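Local coordinates for protein Exo-alpha-sialidase (Clostridium perfringens, PDB 2V72) that probably targets a large sialidase toxin to host glycans, this portion being its family 32 carbohydrate-binding module, which holds galactose and a calcium ion, at residues S14-S19 with L55-G60; T39-K44 with A134-L139; G76-I81 with Q128-F133. All coordinates share one frame; numbering follows the deposited sequence.

Interaction 1: S14-S19 with L55-G60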
loop_
_atom_site.group_PDB
_atom_site.type_symbol
_atom_site.label_atom_id
_atom_site.label_comp_id
_atom_site.label_asym_id
_atom_site.label_seq_id
_atom_site.Cartn_x
_atom_site.Cartn_y
_atom_site.Cartn_z
ATOM N N SER A 14 11.615 4.149 7.641
ATOM C CA SER A 14 12.847 3.408 7.922
ATOM C C SER A 14 12.607 2.308 8.959
ATOM O O SER A 14 13.374 1.350 9.035
ATOM C CB SER A 14 13.959 4.348 8.392
ATOM O OG SER A 14 13.752 4.747 9.733
ATOM N N GLU A 15 11.545 2.455 9.748
ATOM C CA GLU A 15 11.130 1.437 10.713
ATOM C C GLU A 15 10.222 0.389 10.073
ATOM O O GLU A 15 9.813 -0.592 10.708
ATOM C CB GLU A 15 10.435 2.091 11.905
ATOM C CG GLU A 15 11.398 2.514 12.996
ATOM C CD GLU A 15 10.816 3.556 13.918
ATOM O OE1 GLU A 15 9.614 3.457 14.240
ATOM O OE2 GLU A 15 11.564 4.481 14.318
ATOM N N MET A 16 9.912 0.602 8.804
ATOM C CA MET A 16 9.080 -0.324 8.059
ATOM C C MET A 16 9.942 -1.234 7.206
ATOM O O MET A 16 11.097 -0.921 6.917
ATOM C CB MET A 16 8.082 0.433 7.173
ATOM C CG MET A 16 7.254 1.483 7.908
ATOM S SD MET A 16 6.210 2.360 6.745
ATOM C CE MET A 16 5.350 3.484 7.851
ATOM N N THR A 17 9.363 -2.377 6.846
ATOM C CA THR A 17 9.921 -3.300 5.871
ATOM C C THR A 17 8.752 -3.700 5.001
ATOM O O THR A 17 7.622 -3.808 5.488
ATOM C CB THR A 17 10.513 -4.568 6.519
ATOM O OG1 THR A 17 9.596 -5.076 7.490
ATOM C CG2 THR A 17 11.832 -4.265 7.207
ATOM N N ALA A 18 9.019 -3.916 3.716
ATOM C CA ALA A 18 7.958 -4.176 2.760
ATOM C C ALA A 18 8.126 -5.506 2.037
ATOM O O ALA A 18 9.242 -6.017 1.884
ATOM C CB ALA A 18 7.849 -3.027 1.761
ATOM N N SER A 19 6.998 -6.037 1.577
ATOM C CA SER A 19 6.933 -7.325 0.918
ATOM C C SER A 19 5.773 -7.288 -0.062
ATOM O O SER A 19 4.769 -6.645 0.209
ATOM C CB SER A 19 6.692 -8.417 1.969
ATOM O OG SER A 19 6.879 -9.702 1.416
ATOM N N LEU A 55 0.545 -5.818 -1.335
ATOM C CA LEU A 55 1.772 -5.302 -0.744
ATOM C C LEU A 55 1.577 -5.301 0.762
ATOM O O LEU A 55 0.621 -4.711 1.267
ATOM C CB LEU A 55 2.069 -3.885 -1.248
ATOM C CG LEU A 55 3.111 -3.020 -0.517
ATOM C CD1 LEU A 55 4.532 -3.430 -0.855
ATOM C CD2 LEU A 55 2.906 -1.534 -0.814
ATOM N N SER A 56 2.461 -5.992 1.477
ATOM C CA SER A 56 2.403 -6.008 2.929
ATOM C C SER A 56 3.511 -5.129 3.446
ATOM O O SER A 56 4.645 -5.198 2.963
ATOM C CB SER A 56 2.555 -7.428 3.490
ATOM O OG SER A 56 1.537 -8.278 3.004
ATOM N N VAL A 57 3.166 -4.289 4.413
ATOM C CA VAL A 57 4.124 -3.416 5.052
ATOM C C VAL A 57 4.096 -3.675 6.557
ATOM O O VAL A 57 3.084 -3.427 7.231
ATOM C CB VAL A 57 3.821 -1.920 4.749
ATOM C CG1 VAL A 57 4.844 -1.020 5.423
ATOM C CG2 VAL A 57 3.800 -1.671 3.247
ATOM N N ASN A 58 5.207 -4.193 7.068
ATOM C CA ASN A 58 5.378 -4.381 8.500
ATOM C C ASN A 58 5.794 -3.068 9.124
ATOM O O ASN A 58 6.634 -2.353 8.576
ATOM C CB ASN A 58 6.410 -5.468 8.790
ATOM C CG ASN A 58 6.446 -5.851 10.247
ATOM O OD1 ASN A 58 7.115 -5.206 11.057
ATOM N ND2 ASN A 58 5.721 -6.915 10.595
ATOM N N LEU A 59 5.203 -2.759 10.275
ATOM C CA LEU A 59 5.305 -1.422 10.856
ATOM C C LEU A 59 6.427 -1.287 11.880
ATOM O O LEU A 59 6.742 -0.169 12.312
ATOM C CB LEU A 59 3.955 -0.984 11.437
ATOM C CG LEU A 59 2.743 -1.021 10.495
ATOM C CD1 LEU A 59 1.470 -0.688 11.247
ATOM C CD2 LEU A 59 2.905 -0.095 9.282
ATOM N N GLY A 60 7.038 -2.415 12.250
ATOM C CA GLY A 60 8.167 -2.416 13.189
ATOM C C GLY A 60 7.772 -2.756 14.612
ATOM O O GLY A 60 8.470 -3.504 15.294
#
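The carbonyl oxygen of Ser-19 is gripped by the backbone N of Ser-56 at 2.7 Å, the shortest bond of the contact, while CA and CD1 of Leu-55 close in on the same oxygen. CD1 of Leu-55 comes within 3.4 Å of Ser-19 O because the leucine side chain, with CG anti to its amide nitrogen (chi1 165°), swings its end toward the neighbouring strand. Ser-19 N repays the bond to Ser-56 O, and two residues along Thr-17 and Asn-58 exchange a second pair. Asn-58 N, 2.9 Å from Thr-17 O, lies nearly in line with that C=O although the N-H itself is bent (144°); Thr-17 N to Asn-58 O is longer at 3.2 Å. Between them Ala-18 and Val-57 form a non-hydrogen-bonded antiparallel pair. Their side chains share the face that carries Met-16 and Leu-55; Met-16 slants across with its SD 3.9 Å from CG1 of Val-57, and Ile-33 touches both Ala-18 and this methionine. On the other face OG1 of Thr-17 lies alongside CB of Asn-58, both side chains running the same way. Asn-58 OD1 takes the N-H of Gly-60 at 3.0 Å, an Asx turn at the corner of the chain, and its ND2 bonds to Glu-121. Four backbone bonds thus tie the outermost strand 17-20 to 53-59, with Val-57 and Met-16 on an apolar face and Thr-17, Ser-19, Ser-56 and Asn-58 on a polar one.

Interaction 2: T39-K44 with A134-L139. With CA (calcium ion), chain B; GAL (beta-D-galactopyranose), chain C.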
loop_
_atom_site.group_PDB
_atom_site.type_symbol
_atom_site.label_atom_id
_atom_site.label_comp_id
_atom_site.label_asym_id
_atom_site.label_seq_id
_atom_site.Cartn_x
_atom_site.Cartn_y
_atom_site.Cartn_z
ATOM N N THR A 39 10.214 6.499 -7.305
ATOM C CA THR A 39 10.342 5.038 -7.263
ATOM C C THR A 39 9.028 4.431 -6.780
ATOM O O THR A 39 8.428 4.928 -5.816
ATOM C CB THR A 39 11.431 4.586 -6.282
ATOM O OG1 THR A 39 11.084 5.038 -4.970
ATOM C CG2 THR A 39 12.799 5.145 -6.666
ATOM N N MET A 40 8.608 3.341 -7.420
ATOM C CA MET A 40 7.361 2.664 -7.060
ATOM C C MET A 40 7.506 1.159 -6.847
ATOM O O MET A 40 8.449 0.541 -7.356
ATOM C CB MET A 40 6.314 2.901 -8.145
ATOM C CG MET A 40 6.633 2.250 -9.477
ATOM S SD MET A 40 5.458 2.757 -10.732
ATOM C CE MET A 40 6.270 4.243 -11.332
ATOM N N TRP A 41 6.561 0.587 -6.100
ATOM C CA TRP A 41 6.287 -0.838 -6.164
ATOM C C TRP A 41 5.347 -1.044 -7.341
ATOM O O TRP A 41 4.421 -0.263 -7.548
ATOM C CB TRP A 41 5.632 -1.370 -4.873
ATOM C CG TRP A 41 4.996 -2.722 -5.076
ATOM C CD1 TRP A 41 5.646 -3.897 -5.352
ATOM C CD2 TRP A 41 3.590 -3.038 -5.064
ATOM N NE1 TRP A 41 4.738 -4.918 -5.506
ATOM C CE2 TRP A 41 3.472 -4.425 -5.331
ATOM C CE3 TRP A 41 2.425 -2.290 -4.841
ATOM C CZ2 TRP A 41 2.236 -5.078 -5.383
ATOM C CZ3 TRP A 41 1.201 -2.935 -4.893
ATOM C CH2 TRP A 41 1.113 -4.324 -5.162
ATOM N N HIS A 42 5.589 -2.093 -8.117
ATOM C CA HIS A 42 4.777 -2.375 -9.284
ATOM C C HIS A 42 4.846 -3.881 -9.497
ATOM O O HIS A 42 5.916 -4.489 -9.338
ATOM C CB HIS A 42 5.350 -1.612 -10.484
ATOM C CG HIS A 42 4.445 -1.533 -11.678
ATOM N ND1 HIS A 42 3.960 -2.646 -12.325
ATOM C CD2 HIS A 42 3.997 -0.465 -12.381
ATOM C CE1 HIS A 42 3.228 -2.270 -13.359
ATOM N NE2 HIS A 42 3.235 -0.951 -13.416
ATOM N N THR A 43 3.706 -4.484 -9.828
ATOM C CA THR A 43 3.665 -5.907 -10.142
ATOM C C THR A 43 4.450 -6.141 -11.435
ATOM O O THR A 43 4.813 -5.177 -12.114
ATOM C CB THR A 43 2.221 -6.432 -10.238
ATOM O OG1 THR A 43 1.507 -5.712 -11.250
ATOM C CG2 THR A 43 1.495 -6.275 -8.881
ATOM N N LYS A 44 4.740 -7.397 -11.773
ATOM C CA LYS A 44 5.636 -7.632 -12.908
ATOM C C LYS A 44 5.052 -7.246 -14.253
ATOM O O LYS A 44 3.933 -7.623 -14.607
ATOM C CB LYS A 44 6.277 -9.032 -12.917
ATOM C CG LYS A 44 5.356 -10.210 -12.816
ATOM C CD LYS A 44 6.180 -11.525 -12.763
ATOM C CE LYS A 44 7.207 -11.524 -11.628
ATOM N NZ LYS A 44 7.995 -12.798 -11.559
ATOM N N ALA A 134 -0.718 -3.357 -10.518
ATOM C CA ALA A 134 -0.831 -2.604 -9.282
ATOM C C ALA A 134 0.492 -1.883 -9.071
ATOM O O ALA A 134 1.561 -2.503 -9.195
ATOM C CB ALA A 134 -1.123 -3.539 -8.108
ATOM N N SER A 135 0.415 -0.586 -8.782
ATOM C CA SER A 135 1.579 0.220 -8.431
ATOM C C SER A 135 1.276 1.174 -7.274
ATOM O O SER A 135 0.144 1.652 -7.126
ATOM C CB SER A 135 2.122 0.988 -9.644
ATOM O OG SER A 135 1.146 1.816 -10.257
ATOM N N ILE A 136 2.290 1.400 -6.440
ATOM C CA ILE A 136 2.256 2.359 -5.346
ATOM C C ILE A 136 3.656 2.958 -5.271
ATOM O O ILE A 136 4.639 2.236 -5.086
ATOM C CB ILE A 136 1.892 1.702 -3.971
ATOM C CG1 ILE A 136 0.424 1.252 -3.934
ATOM C CG2 ILE A 136 2.160 2.670 -2.812
ATOM C CD1 ILE A 136 0.059 0.386 -2.726
ATOM N N ALA A 137 3.750 4.274 -5.433
ATOM C CA ALA A 137 5.042 4.954 -5.381
ATOM C C ALA A 137 5.464 5.251 -3.944
ATOM O O ALA A 137 6.649 5.165 -3.618
ATOM C CB ALA A 137 5.028 6.234 -6.241
ATOM N N GLU A 138 4.495 5.590 -3.093
ATOM C CA GLU A 138 4.747 5.827 -1.666
ATOM C C GLU A 138 3.580 5.392 -0.778
ATOM O O GLU A 138 2.413 5.556 -1.138
ATOM C CB GLU A 138 5.074 7.298 -1.387
ATOM C CG GLU A 138 6.511 7.705 -1.634
ATOM C CD GLU A 138 7.491 6.923 -0.802
ATOM O OE1 GLU A 138 7.452 7.023 0.445
ATOM O OE2 GLU A 138 8.315 6.208 -1.403
ATOM N N LEU A 139 3.917 4.833 0.381
ATOM C CA LEU A 139 2.935 4.440 1.371
ATOM C C LEU A 139 3.362 4.954 2.738
ATOM O O LEU A 139 4.470 4.672 3.203
ATOM C CB LEU A 139 2.749 2.919 1.399
ATOM C CG LEU A 139 1.560 2.492 2.262
ATOM C CD1 LEU A 139 0.737 1.419 1.581
ATOM C CD2 LEU A 139 1.985 2.072 3.670
HETATM CA CA CA B . 8.960 5.362 -3.565
HETATM C C1 GAL C . 5.598 0.802 -18.819
HETATM C C2 GAL C . 5.595 1.556 -17.492
HETATM C C3 GAL C . 5.953 0.623 -16.330
HETATM C C4 GAL C . 5.165 -0.688 -16.373
HETATM C C5 GAL C . 5.189 -1.308 -17.763
HETATM C C6 GAL C . 4.281 -2.534 -17.816
HETATM O O1 GAL C . 5.071 1.646 -19.810
HETATM O O2 GAL C . 6.482 2.654 -17.554
HETATM O O3 GAL C . 5.673 1.272 -15.111
HETATM O O4 GAL C . 3.823 -0.455 -16.003
HETATM O O5 GAL C . 4.780 -0.354 -18.736
HETATM O O6 GAL C . 4.578 -3.296 -18.967
#
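The methyl of Ala-134 is a small bump set between two larger side chains: its CB meets CH2 of Trp-41 at 3.8 Å and CG2 of Thr-43 at 3.9 Å. Farther along the indole, the CE3 and CZ3 corner slants against Ile-136, with CE3 of Trp-41 4.1 Å from CB of Ile-136, so the six-membered ring fills the hollow between alanine and isoleucine. A chi1 of 164° sets CG of Trp-41 opposite the backbone N and takes the ring there, while its NE1 bonds to Ser-22 O. On the opposite face of this short pairing, CD2 of His-42 fits against CB of Ser-135 at 3.6 Å, and Met-40, bent near its end, brings SD to the edge of the imidazole in the ring plane. His-42 ND1 donates to Thr-43 O at 2.7 Å, nearly in that plane, which fixes the ring's rotation and leaves NE2 of His-42 2.7 Å from O4 of galactose. Backbone bonds between Trp-41 and Ile-136 join the antiparallel strands, and Thr-43 N to Ala-134 O continues the pairing past their ends. At the far end Thr-39 clasps calcium through O and OG1, joined by Ala-137 O (2.3 Å) and Glu-138 OE2; Ser-31, Asp-34 and Asn-36 complete the sphere. Ala-137 and Glu-138 both face Thr-71 of strand 62-71, a classic beta bulge, and calcium and sugar sites bracketing one strand pair fit the beta-sandwich fold of a family 32 carbohydrate-binding module.

Interaction 3: G76-I81 with Q128-F133. With GAL (beta-D-galactopyranose), chain C.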
loop_
_atom_site.group_PDB
_atom_site.type_symbol
_atom_site.label_atom_id
_atom_site.label_comp_id
_atom_site.label_asym_id
_atom_site.label_seq_id
_atom_site.Cartn_x
_atom_site.Cartn_y
_atom_site.Cartn_z
ATOM N N GLY A 76 2.651 8.236 -15.679
ATOM C CA GLY A 76 2.042 7.017 -16.218
ATOM C C GLY A 76 0.775 6.657 -15.465
ATOM O O GLY A 76 0.504 7.216 -14.403
ATOM N N ASN A 77 -0.014 5.730 -16.003
ATOM C CA ASN A 77 -1.219 5.275 -15.289
ATOM C C ASN A 77 -1.284 3.781 -14.914
ATOM O O ASN A 77 -2.115 3.376 -14.098
ATOM C CB ASN A 77 -2.510 5.754 -15.982
ATOM C CG ASN A 77 -2.720 5.151 -17.366
ATOM O OD1 ASN A 77 -3.746 5.412 -18.008
ATOM N ND2 ASN A 77 -1.765 4.351 -17.837
ATOM N N ASN A 78 -0.397 2.976 -15.497
ATOM C CA ASN A 78 -0.381 1.533 -15.248
ATOM C C ASN A 78 -0.311 1.197 -13.767
ATOM O O ASN A 78 0.608 1.628 -13.061
ATOM C CB ASN A 78 0.781 0.856 -15.988
ATOM C CG ASN A 78 0.399 0.386 -17.377
ATOM O OD1 ASN A 78 -0.756 0.055 -17.643
ATOM N ND2 ASN A 78 1.377 0.335 -18.266
ATOM N N GLY A 79 -1.295 0.435 -13.304
ATOM C CA GLY A 79 -1.327 -0.006 -11.915
ATOM C C GLY A 79 -2.023 0.919 -10.935
ATOM O O GLY A 79 -1.987 0.669 -9.729
ATOM N N PHE A 80 -2.634 1.996 -11.433
ATOM C CA PHE A 80 -3.538 2.787 -10.610
ATOM C C PHE A 80 -4.519 1.762 -10.052
ATOM O O PHE A 80 -5.254 1.132 -10.815
ATOM C CB PHE A 80 -4.316 3.828 -11.439
ATOM C CG PHE A 80 -3.556 5.102 -11.749
ATOM C CD1 PHE A 80 -4.096 6.029 -12.638
ATOM C CD2 PHE A 80 -2.327 5.382 -11.170
ATOM C CE1 PHE A 80 -3.423 7.222 -12.946
ATOM C CE2 PHE A 80 -1.649 6.571 -11.470
ATOM C CZ PHE A 80 -2.201 7.491 -12.358
ATOM N N ILE A 81 -4.509 1.563 -8.738
ATOM C CA ILE A 81 -5.428 0.615 -8.113
ATOM C C ILE A 81 -6.822 1.232 -8.053
ATOM O O ILE A 81 -6.986 2.349 -7.554
ATOM C CB ILE A 81 -4.948 0.181 -6.701
ATOM C CG1 ILE A 81 -3.529 -0.409 -6.791
ATOM C CG2 ILE A 81 -5.945 -0.810 -6.083
ATOM C CD1 ILE A 81 -2.834 -0.635 -5.467
ATOM N N GLN A 128 -8.482 -4.738 -8.531
ATOM C CA GLN A 128 -8.524 -4.242 -9.897
ATOM C C GLN A 128 -7.608 -3.037 -9.985
ATOM O O GLN A 128 -7.463 -2.297 -9.014
ATOM C CB GLN A 128 -9.944 -3.844 -10.300
ATOM C CG GLN A 128 -10.904 -5.013 -10.505
ATOM C CD GLN A 128 -12.204 -4.603 -11.181
ATOM O OE1 GLN A 128 -12.204 -3.838 -12.161
ATOM N NE2 GLN A 128 -13.324 -5.120 -10.673
ATOM N N GLY A 129 -6.984 -2.865 -11.146
ATOM C CA GLY A 129 -6.045 -1.780 -11.398
ATOM C C GLY A 129 -5.850 -1.641 -12.895
ATOM O O GLY A 129 -6.045 -2.607 -13.633
ATOM N N VAL A 130 -5.474 -0.449 -13.356
ATOM C CA VAL A 130 -5.354 -0.217 -14.802
ATOM C C VAL A 130 -4.197 -0.976 -15.448
ATOM O O VAL A 130 -3.094 -1.072 -14.888
ATOM C CB VAL A 130 -5.407 1.308 -15.219
ATOM C CG1 VAL A 130 -5.449 2.225 -14.019
ATOM C CG2 VAL A 130 -4.280 1.693 -16.182
ATOM N N GLY A 131 -4.490 -1.530 -16.624
ATOM C CA GLY A 131 -3.566 -2.380 -17.358
ATOM C C GLY A 131 -3.506 -3.781 -16.780
ATOM O O GLY A 131 -2.829 -4.647 -17.332
ATOM N N GLY A 132 -4.224 -4.000 -15.676
ATOM C CA GLY A 132 -4.183 -5.262 -14.937
ATOM C C GLY A 132 -2.977 -5.328 -14.014
ATOM O O GLY A 132 -2.543 -6.410 -13.627
ATOM N N PHE A 133 -2.436 -4.162 -13.669
ATOM C CA PHE A 133 -1.290 -4.050 -12.763
ATOM C C PHE A 133 -1.671 -3.377 -11.446
ATOM O O PHE A 133 -2.789 -2.894 -11.280
ATOM C CB PHE A 133 -0.156 -3.243 -13.414
ATOM C CG PHE A 133 0.272 -3.763 -14.757
ATOM C CD1 PHE A 133 -0.120 -3.113 -15.921
ATOM C CD2 PHE A 133 1.062 -4.907 -14.856
ATOM C CE1 PHE A 133 0.270 -3.592 -17.171
ATOM C CE2 PHE A 133 1.456 -5.398 -16.096
ATOM C CZ PHE A 133 1.061 -4.739 -17.257
HETATM C C1 GAL C . 5.598 0.802 -18.819
HETATM C C2 GAL C . 5.595 1.556 -17.492
HETATM C C3 GAL C . 5.953 0.623 -16.330
HETATM C C4 GAL C . 5.165 -0.688 -16.373
HETATM C C5 GAL C . 5.189 -1.308 -17.763
HETATM C C6 GAL C . 4.281 -2.534 -17.816
HETATM O O1 GAL C . 5.071 1.646 -19.810
HETATM O O2 GAL C . 6.482 2.654 -17.554
HETATM O O3 GAL C . 5.673 1.272 -15.111
HETATM O O4 GAL C . 3.823 -0.455 -16.003
HETATM O O5 GAL C . 4.780 -0.354 -18.736
HETATM O O6 GAL C . 4.578 -3.296 -18.967
#
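Gly-79, third residue of the type II beta turn from Asn-77 to Phe-80, gives its backbone N to Val-130 O at 2.8 Å, and Phe-80 O in return accepts from Val-130 N. Together they join two loops on the rim of the beta sandwich, where galactose is bound. Gly-79 takes the positive phi of the third position of such a turn, and its CA makes a nearly straight C-H contact with Phe-133 O. Val-130 is the main filler. Its modelled first torsion, 5°, is eclipsed, with CG1 over the backbone N, a strained and doubtful rotamer that places CG1 beside CB of Phe-80 and CG2 3.4 Å from Asn-77 O. The Val-130 and Asn-77 side chains cross at about a right angle. The phenyl ring of Phe-80 runs beside Val-130 and its end goes on to Pro-72 and Asn-106, while the backbone O of Asn-77 sits 3.2 Å above the plane of the Phe-80 ring, toward the rim. Asn-78 and Phe-133 line the sugar pocket side by side. Asn-78 OD1 meets the edge of the Phe-133 ring at CD1, 3.7 Å away, with amide and ring planes 69° apart, while ND2 of Asn-78 turns toward the sugar and comes within 3.4 Å of galactose O4. The Asn-78 carbonyl oxygen is held by Ser-135 OG and by Arg-73 NH1, which also bonds galactose. With CG anti to the carbonyl carbon (chi1 -54°), Phe-133 sends its ring past Asn-78 to the sugar, its CZ lying 3.9 Å from C6 of galactose.

From the N terminus, residues 14-19 enter first, and interaction 1 closes when 55-60 pairs with them. Within that loop lie 39-44, whose partner 134-139 comes only near the end of the chain, so interactions 1 and 2 cross. Interaction 3, between 76-81 and 128-133, follows interaction 1 in series and nests inside the long loop closed by interaction 2. Leu-55 packs on Trp-41 and Ile-136, joining the two sheets of the sandwich across the core. Ser-135 bonds to Asn-78 O and Gly-79 O, linking interactions 2 and 3, both of which touch galactose; interactions 1 and 3 lie on opposite sides of the chain's centre.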